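Local coordinates for protein ICChI, a glycosylated chitinase (PDB 6IDN) that has chitinase and lysozyme activity, and so probably hydrolyses the beta-1,4-glycosidic bonds of chitin and of bacterial peptidoglycan, at residues 126-132 with 165-169. Numbering follows the deposited sequence.
With NAG (2-acetamido-2-deoxy-beta-D-glucopyranose), chain C.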
ATOM      1  N   ILE A 126      -2.463  -4.360  -6.767  1.00 15.92           N
ATOM      2  CA  ILE A 126      -2.936  -4.899  -8.040  1.00 15.24           C
ATOM      3  C   ILE A 126      -4.186  -5.738  -7.773  1.00 21.09           C
ATOM      4  O   ILE A 126      -4.104  -6.810  -7.178  1.00 18.33           O
ATOM      5  CB  ILE A 126      -1.838  -5.727  -8.724  1.00 17.06           C
ATOM      6  CG1 ILE A 126      -0.535  -4.918  -8.836  1.00 17.51           C
ATOM      7  CG2 ILE A 126      -2.296  -6.207 -10.107  1.00 20.13           C
ATOM      8  CD1 ILE A 126      -0.720  -3.496  -9.411  1.00 17.74           C
ATOM      9  N   GLU A 127      -5.345  -5.247  -8.218  1.00 20.54           N
ATOM     10  CA  GLU A 127      -6.625  -5.898  -7.970  0.56 21.75           C
ATOM     11  C   GLU A 127      -7.358  -6.315  -9.233  1.00 21.31           C
ATOM     12  O   GLU A 127      -8.428  -6.932  -9.131  1.00 25.33           O
ATOM     13  CB  GLU A 127      -7.562  -4.976  -7.180  0.56 23.24           C
ATOM     14  CG  GLU A 127      -7.057  -4.508  -5.845  0.56 29.77           C
ATOM     15  CD  GLU A 127      -8.065  -3.610  -5.158  0.56 27.19           C
ATOM     16  OE1 GLU A 127      -9.274  -3.933  -5.196  0.56 28.79           O
ATOM     17  OE2 GLU A 127      -7.657  -2.580  -4.587  0.56 29.54           O
ATOM     18  N   ASP A 128      -6.851  -5.969 -10.409  1.00 21.99           N
ATOM     19  CA  ASP A 128      -7.518  -6.368 -11.640  1.00 22.79           C
ATOM     20  C   ASP A 128      -6.502  -6.321 -12.769  1.00 20.72           C
ATOM     21  O   ASP A 128      -5.376  -5.856 -12.598  1.00 23.16           O
ATOM     22  CB  ASP A 128      -8.759  -5.504 -11.934  1.00 29.84           C
ATOM     23  CG  ASP A 128      -8.415  -4.099 -12.397  1.00 40.96           C
ATOM     24  OD1 ASP A 128      -7.796  -3.368 -11.610  1.00 53.84           O
ATOM     25  OD2 ASP A 128      -8.786  -3.711 -13.533  1.00 53.50           O
ATOM     26  N   GLY A 129      -6.921  -6.830 -13.928  1.00 23.25           N
ATOM     27  CA  GLY A 129      -6.046  -6.897 -15.082  1.00 25.55           C
ATOM     28  C   GLY A 129      -5.098  -8.079 -15.018  1.00 28.07           C
ATOM     29  O   GLY A 129      -5.058  -8.848 -14.052  1.00 28.48           O
ATOM     30  N   SER A 130      -4.300  -8.213 -16.076  1.00 24.17           N
ATOM     31  CA  SER A 130      -3.353  -9.316 -16.158  1.00 24.44           C
ATOM     32  C   SER A 130      -2.390  -9.288 -14.979  1.00 21.44           C
ATOM     33  O   SER A 130      -1.955  -8.224 -14.530  1.00 22.54           O
ATOM     34  CB  SER A 130      -2.564  -9.251 -17.467  1.00 25.35           C
ATOM     35  OG  SER A 130      -1.516 -10.202 -17.455  1.00 22.45           O
ATOM     36  N   ASN A 131      -2.039 -10.473 -14.488  1.00 19.69           N
ATOM     37  CA  ASN A 131      -1.107 -10.599 -13.378  1.00 17.73           C
ATOM     38  C   ASN A 131       0.354 -10.613 -13.813  1.00 20.35           C
ATOM     39  O   ASN A 131       1.234 -10.654 -12.950  1.00 22.60           O
ATOM     40  CB  ASN A 131      -1.386 -11.886 -12.617  1.00 18.22           C
ATOM     41  CG  ASN A 131      -0.926 -13.097 -13.385  1.00 29.00           C
ATOM     42  OD1 ASN A 131      -1.269 -13.262 -14.556  1.00 22.81           O
ATOM     43  ND2 ASN A 131      -0.096 -13.925 -12.752  1.00 41.20           N
ATOM     44  N   ASP A 132       0.639 -10.579 -15.107  1.00 18.79           N
ATOM     45  CA  ASP A 132       1.981 -10.831 -15.618  1.00 18.03           C
ATOM     46  C   ASP A 132       2.922  -9.643 -15.423  1.00 18.58           C
ATOM     47  O   ASP A 132       2.533  -8.475 -15.540  1.00 17.72           O
ATOM     48  CB  ASP A 132       1.929 -11.183 -17.115  1.00 22.52           C
ATOM     49  CG  ASP A 132       1.436 -12.588 -17.375  1.00 32.97           C
ATOM     50  OD1 ASP A 132       1.372 -13.379 -16.407  1.00 52.01           O
ATOM     51  OD2 ASP A 132       1.131 -12.912 -18.550  1.00 42.43           O
ATOM     52  N   TYR A 165      -3.820 -14.318  -6.923  0.54 19.09           N
ATOM     53  CA  TYR A 165      -3.621 -14.395  -8.371  0.54 19.76           C
ATOM     54  C   TYR A 165      -2.745 -13.257  -8.870  0.54 19.03           C
ATOM     55  O   TYR A 165      -1.809 -13.473  -9.649  0.54 19.19           O
ATOM     56  CB  TYR A 165      -4.960 -14.368  -9.118  0.54 21.61           C
ATOM     57  CG  TYR A 165      -4.820 -13.968 -10.590  0.54 23.85           C
ATOM     58  CD1 TYR A 165      -4.299 -14.852 -11.530  0.54 29.63           C
ATOM     59  CD2 TYR A 165      -5.199 -12.706 -11.036  0.54 21.83           C
ATOM     60  CE1 TYR A 165      -4.158 -14.487 -12.872  0.54 24.65           C
ATOM     61  CE2 TYR A 165      -5.066 -12.337 -12.381  0.54 22.70           C
ATOM     62  CZ  TYR A 165      -4.542 -13.228 -13.292  0.54 24.08           C
ATOM     63  OH  TYR A 165      -4.417 -12.859 -14.629  0.54 25.10           O
ATOM     64  N   TYR A 166      -3.048 -12.027  -8.445  1.00 16.98           N
ATOM     65  CA  TYR A 166      -2.405 -10.872  -9.059  1.00 18.76           C
ATOM     66  C   TYR A 166      -0.974 -10.718  -8.606  1.00 19.11           C
ATOM     67  O   TYR A 166      -0.122 -10.280  -9.387  1.00 18.48           O
ATOM     68  CB  TYR A 166      -3.181  -9.594  -8.748  1.00 20.95           C
ATOM     69  CG  TYR A 166      -4.573  -9.639  -9.308  1.00 17.09           C
ATOM     70  CD1 TYR A 166      -4.820  -9.356 -10.644  1.00 19.93           C
ATOM     71  CD2 TYR A 166      -5.637  -9.999  -8.503  1.00 21.33           C
ATOM     72  CE1 TYR A 166      -6.113  -9.432 -11.153  1.00 22.48           C
ATOM     73  CE2 TYR A 166      -6.917 -10.076  -8.998  1.00 20.52           C
ATOM     74  CZ  TYR A 166      -7.153  -9.787 -10.321  1.00 21.84           C
ATOM     75  OH  TYR A 166      -8.450  -9.864 -10.791  1.00 31.71           O
ATOM     76  N   LEU A 167      -0.693 -11.062  -7.347  1.00 17.60           N
ATOM     77  CA  LEU A 167       0.570 -10.701  -6.727  1.00 15.20           C
ATOM     78  C   LEU A 167       1.432 -11.881  -6.326  1.00 17.87           C
ATOM     79  O   LEU A 167       2.512 -11.664  -5.760  1.00 17.60           O
ATOM     80  CB  LEU A 167       0.322  -9.816  -5.496  1.00 14.75           C
ATOM     81  CG  LEU A 167      -0.201  -8.432  -5.852  1.00 17.07           C
ATOM     82  CD1 LEU A 167      -0.717  -7.722  -4.613  1.00 19.20           C
ATOM     83  CD2 LEU A 167       0.923  -7.635  -6.516  1.00 17.50           C
ATOM     84  N   ARG A 168       1.016 -13.123  -6.590  1.00 16.79           N
ATOM     85  CA  ARG A 168       1.825 -14.237  -6.096  1.00 18.24           C
ATOM     86  C   ARG A 168       3.222 -14.210  -6.699  1.00 17.90           C
ATOM     87  O   ARG A 168       4.203 -14.428  -5.986  1.00 17.62           O
ATOM     88  CB  ARG A 168       1.133 -15.579  -6.349  1.00 21.94           C
ATOM     89  CG  ARG A 168       1.013 -15.980  -7.762  1.00 23.74           C
ATOM     90  CD  ARG A 168       0.159 -17.236  -7.892  1.00 36.45           C
ATOM     91  NE  ARG A 168       0.837 -18.415  -7.365  1.00 28.06           N
ATOM     92  CZ  ARG A 168       0.342 -19.648  -7.426  1.00 34.92           C
ATOM     93  NH1 ARG A 168      -0.854 -19.872  -7.974  1.00 33.09           N
ATOM     94  NH2 ARG A 168       1.035 -20.663  -6.923  1.00 33.09           N
ATOM     95  N   GLU A 169       3.345 -13.876  -7.987  1.00 17.31           N
ATOM     96  CA  GLU A 169       4.664 -13.875  -8.622  1.00 17.28           C
ATOM     97  C   GLU A 169       5.523 -12.743  -8.089  1.00 17.37           C
ATOM     98  O   GLU A 169       6.724 -12.919  -7.854  1.00 18.06           O
ATOM     99  CB  GLU A 169       4.535 -13.752 -10.139  1.00 19.84           C
ATOM    100  CG  GLU A 169       3.992 -14.986 -10.840  1.00 21.88           C
ATOM    101  CD  GLU A 169       3.917 -14.801 -12.345  1.00 34.68           C
ATOM    102  OE1 GLU A 169       4.057 -13.650 -12.811  1.00 27.01           O
ATOM    103  OE2 GLU A 169       3.719 -15.797 -13.077  1.00 38.91           O
TER
HETATM  104  C1  NAG C   1       7.369 -19.567  -5.836  1.00 21.15           C
HETATM  105  C2  NAG C   1       6.111 -20.433  -5.885  1.00 24.51           C
HETATM  106  C3  NAG C   1       6.481 -21.917  -5.781  1.00 21.94           C
HETATM  107  C4  NAG C   1       7.544 -22.265  -6.817  1.00 21.10           C
HETATM  108  C5  NAG C   1       8.732 -21.319  -6.689  1.00 19.99           C
HETATM  109  C6  NAG C   1       9.789 -21.523  -7.750  1.00 22.95           C
HETATM  110  C7  NAG C   1       4.000 -19.475  -5.066  1.00 24.01           C
HETATM  111  C8  NAG C   1       3.181 -19.134  -3.856  1.00 28.33           C
HETATM  112  N2  NAG C   1       5.188 -20.045  -4.829  1.00 21.37           N
HETATM  113  O3  NAG C   1       5.326 -22.731  -5.996  1.00 25.70           O
HETATM  114  O4  NAG C   1       7.986 -23.606  -6.630  1.00 22.85           O
HETATM  115  O5  NAG C   1       8.267 -19.972  -6.846  1.00 19.88           O
HETATM  116  O6  NAG C   1      10.861 -20.601  -7.601  1.00 27.52           O
HETATM  117  O7  NAG C   1       3.594 -19.270  -6.205  1.00 29.07           O
HETATM  118  O   HOH W   1      -9.101  -8.858 -13.407  1.00 29.61           O
HETATM  119  O   HOH W   2       3.541 -10.986 -12.044  1.00 16.17           O
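The Tyr-166 ring lies against the backbone of 126-132: the Glu-127 carbonyl carbon and Asp-128 N sit over the rim of one face, and Tyr-165 CD2 is centred above the opposite face. At the edge of the Tyr-166 ring, Gly-129 O approaches Tyr-166 CE1 at 3.1 Å, and water 1 lies in that plane too, held by Tyr-166 OH and donated to by Gly-129 N. The Tyr-165 ring, whose contacts belong to one of two modelled positions, takes Asn-131 on one face, with Tyr-166 CE1 in plane at its edge and Gly-129 O nearby. Asn-131 CB makes a CH-pi contact 3.8 Å from the Tyr-165 ring centroid, 22° off the normal, and the amide plane tilts 32° from the ring. Tyr-165 reaches over Asn-131 because its CG stands anti to the backbone N (chi1 160°), and its OH accepts a weak, bent bond from Asn-131 N at 3.4 Å.

In this family 18 TIM barrel, 126-132 links strand 121-126 to helix 134-148 and 165-169 follows the next strand, 153-156, so the contact joins two adjacent beta-alpha connections. Deeper in, Ile-126 CG2 packs on Tyr-166 CB at 3.8 Å and its CG1 meets Leu-167 CD2. Ser-130 closes an ST turn, its OG accepting from Asp-132 N in a nearly straight bond. Water 2 donates to Glu-169 OE1; its link to Asn-131 O is doubtfully short. Arg-168 bends at chi3 and presents NE and NH2 to O7 of the N-acetylglucosamine, at 3.1 and 3.0 Å respectively.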